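Local coordinates for protein beta-glucosidase (Chaetomella raphigera, PDB 6JXG) that probably hydrolyses terminal, non-reducing beta-D-glucosyl residues, releasing beta-D-glucose, as a secreted family 3 glycoside hydrolase of cellulose breakdown, at residues 454-464 / 484-492. Numbering follows the deposited sequence.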
# COMPACT_ATOMS: atom_id res chain seq x y z
N ARG A 454 -13.57 -1.82 9.91
CA ARG A 454 -14.83 -1.18 9.73
C ARG A 454 -15.99 -2.15 9.87
O ARG A 454 -15.92 -3.31 9.46
CB ARG A 454 -14.96 -0.51 8.35
CG ARG A 454 -13.94 0.59 8.13
CD ARG A 454 -14.14 1.28 6.83
NE ARG A 454 -13.72 0.59 5.64
CZ ARG A 454 -14.23 0.84 4.43
NH1 ARG A 454 -15.28 1.64 4.24
NH2 ARG A 454 -13.73 0.24 3.39
N ASN A 455 -17.05 -1.66 10.45
CA ASN A 455 -18.18 -2.51 10.74
C ASN A 455 -19.21 -2.45 9.60
O ASN A 455 -20.22 -3.13 9.62
CB ASN A 455 -18.72 -2.24 12.14
CG ASN A 455 -19.45 -0.92 12.29
OD1 ASN A 455 -19.78 -0.50 13.44
ND2 ASN A 455 -19.74 -0.27 11.21
N SER A 456 -18.94 -1.65 8.57
CA SER A 456 -19.85 -1.52 7.43
C SER A 456 -19.05 -0.89 6.33
O SER A 456 -17.91 -0.50 6.57
CB SER A 456 -21.04 -0.62 7.70
OG SER A 456 -20.58 0.72 7.78
N LEU A 457 -19.68 -0.77 5.16
CA LEU A 457 -19.16 -0.04 3.99
C LEU A 457 -19.99 1.26 3.72
O LEU A 457 -20.10 1.78 2.59
CB LEU A 457 -19.12 -0.95 2.77
CG LEU A 457 -18.16 -2.15 2.85
CD1 LEU A 457 -18.30 -2.93 1.56
CD2 LEU A 457 -16.68 -1.80 3.07
N ALA A 458 -20.53 1.80 4.81
CA ALA A 458 -21.28 3.05 4.81
C ALA A 458 -20.38 4.22 5.18
O ALA A 458 -19.51 4.06 6.04
CB ALA A 458 -22.42 2.92 5.81
N PRO A 459 -20.63 5.42 4.63
CA PRO A 459 -19.89 6.58 5.13
C PRO A 459 -19.95 6.79 6.66
O PRO A 459 -20.96 6.50 7.30
CB PRO A 459 -20.54 7.75 4.38
CG PRO A 459 -20.99 7.16 3.10
CD PRO A 459 -21.52 5.81 3.52
N TRP A 460 -18.83 7.22 7.25
CA TRP A 460 -18.75 7.50 8.66
C TRP A 460 -19.45 8.81 8.97
O TRP A 460 -19.75 9.62 8.06
CB TRP A 460 -17.23 7.59 9.03
CG TRP A 460 -16.61 6.26 9.32
CD1 TRP A 460 -16.82 5.07 8.65
CD2 TRP A 460 -15.79 5.95 10.44
NE1 TRP A 460 -16.15 4.06 9.26
CE2 TRP A 460 -15.51 4.55 10.37
CE3 TRP A 460 -15.30 6.69 11.53
CZ2 TRP A 460 -14.73 3.89 11.34
CZ3 TRP A 460 -14.52 6.02 12.49
CH2 TRP A 460 -14.24 4.66 12.36
N ASN A 461 -19.62 9.13 10.24
CA ASN A 461 -20.12 10.47 10.60
C ASN A 461 -21.48 10.83 9.92
O ASN A 461 -21.69 11.94 9.60
CB ASN A 461 -19.07 11.56 10.36
CG ASN A 461 -17.86 11.38 11.27
OD1 ASN A 461 -17.95 10.74 12.28
ND2 ASN A 461 -16.76 11.97 10.91
N ASN A 462 -22.35 9.84 9.72
CA ASN A 462 -23.64 10.09 9.11
C ASN A 462 -23.49 10.77 7.75
O ASN A 462 -24.27 11.60 7.37
CB ASN A 462 -24.51 10.94 10.05
CG ASN A 462 -24.77 10.22 11.36
OD1 ASN A 462 -25.21 9.09 11.33
ND2 ASN A 462 -24.45 10.83 12.47
N GLY A 463 -22.48 10.35 6.99
CA GLY A 463 -22.15 11.02 5.76
C GLY A 463 -23.28 10.88 4.75
O GLY A 463 -23.60 11.81 4.02
N THR A 464 -23.88 9.72 4.66
CA THR A 464 -24.95 9.57 3.65
C THR A 464 -26.09 10.62 3.95
O THR A 464 -26.52 11.42 3.07
CB THR A 464 -25.46 8.15 3.58
OG1 THR A 464 -24.48 7.33 2.90
CG2 THR A 464 -26.85 8.08 2.80
N VAL A 484 -10.75 5.59 3.33
CA VAL A 484 -9.72 4.54 3.39
C VAL A 484 -9.98 3.37 2.49
O VAL A 484 -9.08 2.55 2.28
CB VAL A 484 -9.51 4.03 4.82
CG1 VAL A 484 -9.00 5.17 5.67
CG2 VAL A 484 -10.81 3.47 5.45
N GLY A 485 -11.21 3.24 1.95
CA GLY A 485 -11.53 2.10 1.14
C GLY A 485 -12.91 2.17 0.56
O GLY A 485 -13.59 3.14 0.79
N PRO A 486 -13.31 1.11 -0.14
CA PRO A 486 -14.63 1.06 -0.78
C PRO A 486 -15.75 1.45 0.17
O PRO A 486 -15.74 1.14 1.39
CB PRO A 486 -14.78 -0.43 -1.15
CG PRO A 486 -13.42 -0.99 -1.16
CD PRO A 486 -12.58 -0.16 -0.27
N LEU A 487 -16.72 2.12 -0.41
CA LEU A 487 -17.96 2.44 0.24
C LEU A 487 -19.11 2.11 -0.77
O LEU A 487 -18.94 2.22 -1.97
CB LEU A 487 -18.04 3.91 0.62
CG LEU A 487 -17.06 4.42 1.64
CD1 LEU A 487 -17.06 5.91 1.72
CD2 LEU A 487 -17.53 3.79 2.96
N ILE A 488 -20.28 1.81 -0.23
CA ILE A 488 -21.47 1.64 -1.06
C ILE A 488 -22.06 3.05 -1.19
O ILE A 488 -22.36 3.71 -0.21
CB ILE A 488 -22.46 0.65 -0.39
CG1 ILE A 488 -21.78 -0.68 -0.04
CG2 ILE A 488 -23.74 0.48 -1.23
CD1 ILE A 488 -21.23 -1.47 -1.22
N LEU A 489 -22.23 3.48 -2.42
CA LEU A 489 -22.60 4.82 -2.74
C LEU A 489 -24.02 4.90 -3.32
O LEU A 489 -24.44 5.98 -3.71
CB LEU A 489 -21.62 5.41 -3.73
CG LEU A 489 -20.16 5.44 -3.29
CD1 LEU A 489 -19.27 6.12 -4.33
CD2 LEU A 489 -20.10 6.21 -1.99
N GLU A 490 -24.75 3.78 -3.32
CA GLU A 490 -26.07 3.71 -3.95
C GLU A 490 -27.03 4.79 -3.39
O GLU A 490 -27.71 5.45 -4.14
CB GLU A 490 -26.71 2.34 -3.75
CG GLU A 490 -25.93 1.21 -4.40
CD GLU A 490 -25.71 1.42 -5.88
OE1 GLU A 490 -24.58 1.69 -6.33
OE2 GLU A 490 -26.70 1.37 -6.62
N ASP A 491 -27.03 5.02 -2.09
CA ASP A 491 -27.87 6.11 -1.56
C ASP A 491 -27.51 7.49 -2.07
O ASP A 491 -28.40 8.38 -2.24
CB ASP A 491 -27.82 6.15 -0.03
CG ASP A 491 -28.46 4.96 0.60
OD1 ASP A 491 -29.25 4.30 -0.10
OD2 ASP A 491 -28.09 4.61 1.75
N ILE A 492 -26.22 7.73 -2.30
CA ILE A 492 -25.77 9.02 -2.75
C ILE A 492 -26.12 9.18 -4.22
O ILE A 492 -26.66 10.22 -4.61
CB ILE A 492 -24.28 9.22 -2.49
CG1 ILE A 492 -24.15 9.39 -0.99
CG2 ILE A 492 -23.72 10.37 -3.32
CD1 ILE A 492 -22.71 9.47 -0.49
O HOH W 1 -24.29 6.08 -0.12
O HOH W 2 -25.29 4.97 2.91
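R454 holds P486 O with both terminal nitrogens: NH1 reaches P486 O at 2.9 Å and NH2 reaches the same P486 O at 3.0 Å, with the oxygen almost in the guanidinium plane. NH2 lies on a lone pair in the carbonyl plane, whereas NH1 is tilted from that plane by 25°. A bend at chi3 (-76°) turns the guanidinium across the L487 side chain, whose CD2 meets its edge, while L457 CD2 sits above one face, displaced from its middle. Next along the chain, I488 N gives a nearly straight bond to L457 O (2.8 Å, 165°), and L487 CA-H approaches that oxygen too. In the family 3 C-terminal domain, 484-492 leads from strand 477-483 into helix 490-493, while 454-464 runs from short strands 446-447 and 450-451, which follow strand 431-438, into helix 463-471; 431-438 and 477-483 are neighbouring parallel strands of one six-stranded sheet. Further on, T464 CG2 packs against D491 CB at 3.6 Å where the two helices begin. One water links T464 OG1 to I488 O. From outside, P118 O also accepts from R454 NH2, and W503 and I481 pack against L487 from the sheet.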